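PDB 2X9Z: CELL WALL surface anchor family protein from Streptococcus pneumoniae, which forms the repeating backbone subunit (RrgB) of the pneumococcal pilus, a surface fibre probably involved in cell adhesion. Local coordinates for residues 41-45 / 46-50; 61-65 / 66-70. The protein carries 1 engineered substitution. All blocks are in the same frame, centred on the assembly; numbering follows the deposited sequence.

Overall arrangement
Both contacts are local turns within a single Cna-B-like pilin domain, and they follow in series along the chain: interaction 1 closes at residue 50, before interaction 2 opens at residue 61. Their centres lie 26 Å apart and their nearest atoms about 10 Å apart, so they do not touch. Interaction 1 leaves the end of strand 33-42 and leads to strand 50-57 in another sheet. Interaction 2 interrupts strand 61-72. Strands 33-42 and 61-72 belong to the same antiparallel sheet, separated by strand 110-120. One type II turn thus carries the chain between sheets, whereas the other breaks a strand and lets it resume, in a subunit built largely of strands.

Interaction 1 (41-45 / 46-50); sequences KIPAL and ANYAT
Tyr48 folds back across the turn to meet Ile42, Pro43 and Ala46. Its CB starts toward residues 41-45, and a chi1 of -61°, with CG anti to the carbonyl carbon, carries the ring back under Ala46. Alanine's single methyl is small enough to sit over the ring centre, CB 4.1 Å above the plane, with Ile42 CG2 beside it at 3.8 Å from Ala46 CB. Farther out, CE2 touches Ile42 CG2 at 3.9 Å as the two side chains run past each other in opposite directions. The tip, OH, reaches Pro43 CD at 3.4 Å, where the side chains cross at about a right angle.

Ala44 and Leu45 hold the corners of a type II turn from Pro43 to Ala46. Leu45 adopts a positive phi (63°), more usual here for glycine or asparagine, and its CB points away from residues 46-50. Pro43 O and Ala46 N stand 3.6 Å apart, and a water bridges them, accepting from Ala46 N at 3.1 Å and hydrogen-bonded to Pro43 O at 3.0 Å. Asn104 receives the backbone N-H of Tyr48, and the Tyr138 ring meets that of Tyr48. The connection from strand 33-42 to strand 50-57, in the other sheet, is a beta arch, with Tyr48 packed on its inner side.

Interaction 2 (61-65 / 66-70); sequences LAFNK and GTVKV
This is a local contact round a type II turn, Asn64 to Thr67, set into the break that divides strand 61-72 at the surface of the domain. Its polar centre is the carbonyl oxygen of Asn64, which Thr67 grips twice. The hydroxyl OG1 of Thr67 donates to Asn64 O at 2.7 Å, lying in the carbonyl plane with a C=O...O angle of 149°. The turn's own bond, Thr67 N to Asn64 O at 3.3 Å, is weak, so the hydroxyl reinforces the closure. Threonine suits the place because a chi1 of 68° puts OG1 between its backbone N and carbonyl carbon, facing that oxygen, while the other branch, CG2, packs on Asn64 CB at 3.6 Å.

At the corner, Gly66 adopts a phi of 93°. With no CB, it avoids the crowding against Lys65 O that this backbone would otherwise impose. The neighbouring Lys65 suits the exposed corner, since its extended aliphatic chain carries the ammonium group away from the turn.

On another side of the turn an apolar pair forms: Phe63 and Val68 cross at about a right angle, with Val68 CG2 at the edge of the phenyl ring, in its plane and 3.7 Å from Phe63 CZ. One face of the same ring has Lys65 N 4.1 Å above it, offset toward the rim.

Strand 110-120 runs antiparallel alongside: Asn64 pairs with Ser117 and Lys69 with Thr115, so the extra residues are looped out in the turn between the two paired parts of the strand, and Ser117 N donates to Thr67 OG1. From the other sheet, strand 82-87 meets Phe63 and Val68, Glu86 OE2 accepts a hydrogen bond from Gly66 N, and the ring of Phe91 in strand 90-95 meets that of Phe63 with planes at about 30°.

Interaction 1 (41-45 / 46-50)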
# COMPACT_ATOMS: atom_id res chain seq x y z
N LYS A 41 -7.54 -10.81 -8.09
CA LYS A 41 -8.21 -12.07 -8.35
C LYS A 41 -8.31 -12.84 -7.04
O LYS A 41 -7.29 -13.16 -6.43
CB LYS A 41 -7.42 -12.90 -9.36
CG LYS A 41 -7.18 -12.23 -10.68
CD LYS A 41 -8.43 -12.19 -11.54
CE LYS A 41 -8.11 -11.60 -12.91
NZ LYS A 41 -9.32 -11.52 -13.78
N ILE A 42 -9.53 -13.13 -6.63
CA ILE A 42 -9.77 -13.89 -5.41
C ILE A 42 -10.17 -15.31 -5.81
O ILE A 42 -11.04 -15.49 -6.65
CB ILE A 42 -10.87 -13.21 -4.56
CG1 ILE A 42 -10.35 -11.85 -4.07
CG2 ILE A 42 -11.32 -14.10 -3.40
CD1 ILE A 42 -11.33 -11.06 -3.26
N PRO A 43 -9.50 -16.31 -5.23
CA PRO A 43 -9.70 -17.70 -5.65
C PRO A 43 -11.11 -18.22 -5.34
O PRO A 43 -11.80 -17.70 -4.45
CB PRO A 43 -8.66 -18.48 -4.83
CG PRO A 43 -7.71 -17.47 -4.31
CD PRO A 43 -8.50 -16.21 -4.15
N ALA A 44 -11.55 -19.23 -6.07
CA ALA A 44 -12.79 -19.93 -5.72
C ALA A 44 -12.76 -20.46 -4.28
O ALA A 44 -11.69 -20.82 -3.76
CB ALA A 44 -13.05 -21.07 -6.70
N LEU A 45 -13.92 -20.48 -3.65
CA LEU A 45 -14.10 -21.06 -2.31
C LEU A 45 -13.30 -20.34 -1.22
O LEU A 45 -12.88 -20.96 -0.24
CB LEU A 45 -13.79 -22.56 -2.31
CG LEU A 45 -14.58 -23.37 -3.35
CD1 LEU A 45 -14.20 -24.84 -3.31
CD2 LEU A 45 -16.08 -23.19 -3.15
N ALA A 46 -13.09 -19.04 -1.38
CA ALA A 46 -12.44 -18.23 -0.36
C ALA A 46 -13.31 -18.09 0.88
O ALA A 46 -14.54 -18.15 0.80
CB ALA A 46 -12.08 -16.86 -0.93
N ASN A 47 -12.67 -17.91 2.03
CA ASN A 47 -13.40 -17.65 3.27
C ASN A 47 -12.71 -16.55 4.08
O ASN A 47 -12.41 -16.72 5.26
CB ASN A 47 -13.55 -18.92 4.10
CG ASN A 47 -14.58 -18.77 5.20
OD1 ASN A 47 -15.56 -18.05 5.05
ND2 ASN A 47 -14.35 -19.46 6.32
N TYR A 48 -12.47 -15.41 3.43
CA TYR A 48 -11.73 -14.34 4.08
C TYR A 48 -12.58 -13.63 5.13
O TYR A 48 -13.76 -13.36 4.91
CB TYR A 48 -11.25 -13.32 3.06
CG TYR A 48 -10.31 -13.84 1.99
CD1 TYR A 48 -9.60 -15.03 2.17
CD2 TYR A 48 -10.11 -13.13 0.81
CE1 TYR A 48 -8.73 -15.49 1.18
CE2 TYR A 48 -9.25 -13.58 -0.17
CZ TYR A 48 -8.56 -14.76 0.01
OH TYR A 48 -7.70 -15.19 -0.99
N ALA A 49 -11.95 -13.31 6.25
CA ALA A 49 -12.53 -12.44 7.26
C ALA A 49 -12.27 -10.98 6.92
O ALA A 49 -13.00 -10.09 7.36
CB ALA A 49 -11.94 -12.75 8.64
N THR A 50 -11.22 -10.73 6.14
CA THR A 50 -10.84 -9.38 5.73
C THR A 50 -10.37 -9.39 4.29
O THR A 50 -9.61 -10.28 3.87
CB THR A 50 -9.71 -8.81 6.63
OG1 THR A 50 -10.17 -8.73 7.98
CG2 THR A 50 -9.27 -7.43 6.14
O HOH W 1 -14.65 -17.47 -3.48

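Interaction 2 (61-65 / 66-70)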
# COMPACT_ATOMS: atom_id res chain seq x y z
N LEU A 61 1.84 13.46 -6.83
CA LEU A 61 0.53 13.00 -7.28
C LEU A 61 -0.52 13.34 -6.24
O LEU A 61 -0.51 12.80 -5.14
CB LEU A 61 0.54 11.48 -7.50
CG LEU A 61 1.28 10.97 -8.73
CD1 LEU A 61 1.57 9.49 -8.57
CD2 LEU A 61 0.47 11.24 -10.00
N ALA A 62 -1.44 14.23 -6.60
CA ALA A 62 -2.53 14.58 -5.70
C ALA A 62 -3.69 13.62 -5.91
O ALA A 62 -4.36 13.66 -6.94
CB ALA A 62 -2.99 16.02 -5.94
N PHE A 63 -3.92 12.75 -4.94
CA PHE A 63 -5.07 11.85 -4.98
C PHE A 63 -6.37 12.64 -5.20
O PHE A 63 -6.61 13.63 -4.51
CB PHE A 63 -5.16 11.05 -3.68
CG PHE A 63 -6.40 10.20 -3.58
CD1 PHE A 63 -6.67 9.24 -4.54
CD2 PHE A 63 -7.30 10.40 -2.55
CE1 PHE A 63 -7.83 8.47 -4.47
CE2 PHE A 63 -8.46 9.63 -2.47
CZ PHE A 63 -8.72 8.67 -3.43
N ASN A 64 -7.18 12.21 -6.16
CA ASN A 64 -8.45 12.90 -6.43
C ASN A 64 -9.60 12.29 -5.62
O ASN A 64 -10.18 11.26 -5.99
CB ASN A 64 -8.77 12.87 -7.93
CG ASN A 64 -7.78 13.67 -8.77
OD1 ASN A 64 -7.15 14.60 -8.28
ND2 ASN A 64 -7.66 13.31 -10.04
N LYS A 65 -9.93 12.93 -4.51
CA LYS A 65 -10.99 12.42 -3.66
C LYS A 65 -12.32 12.37 -4.41
O LYS A 65 -12.62 13.26 -5.20
CB LYS A 65 -11.14 13.27 -2.40
CG LYS A 65 -9.91 13.24 -1.51
CD LYS A 65 -10.14 14.11 -0.29
CE LYS A 65 -8.98 14.03 0.67
NZ LYS A 65 -9.24 14.94 1.82
N GLY A 66 -13.10 11.33 -4.15
CA GLY A 66 -14.41 11.18 -4.75
C GLY A 66 -14.38 10.37 -6.04
O GLY A 66 -15.44 10.10 -6.61
N THR A 67 -13.19 9.98 -6.49
CA THR A 67 -13.06 9.27 -7.77
C THR A 67 -12.98 7.75 -7.66
O THR A 67 -12.85 7.07 -8.68
CB THR A 67 -11.85 9.77 -8.60
OG1 THR A 67 -10.62 9.41 -7.95
CG2 THR A 67 -11.91 11.29 -8.78
N VAL A 68 -13.04 7.20 -6.45
CA VAL A 68 -12.89 5.75 -6.28
C VAL A 68 -14.16 5.01 -6.66
O VAL A 68 -15.25 5.32 -6.17
CB VAL A 68 -12.48 5.38 -4.83
CG1 VAL A 68 -12.28 3.88 -4.71
CG2 VAL A 68 -11.21 6.10 -4.43
N LYS A 69 -14.01 4.03 -7.55
CA LYS A 69 -15.10 3.13 -7.93
C LYS A 69 -14.64 1.69 -7.75
O LYS A 69 -13.48 1.37 -7.97
CB LYS A 69 -15.49 3.35 -9.40
CG LYS A 69 -15.83 4.79 -9.78
CD LYS A 69 -17.29 5.12 -9.55
CE LYS A 69 -17.69 6.40 -10.28
NZ LYS A 69 -16.96 7.58 -9.76
N VAL A 70 -15.55 0.83 -7.32
CA VAL A 70 -15.20 -0.58 -7.11
C VAL A 70 -16.25 -1.52 -7.69
O VAL A 70 -17.46 -1.33 -7.48
CB VAL A 70 -14.95 -0.88 -5.60
CG1 VAL A 70 -16.15 -0.48 -4.76
CG2 VAL A 70 -14.60 -2.34 -5.40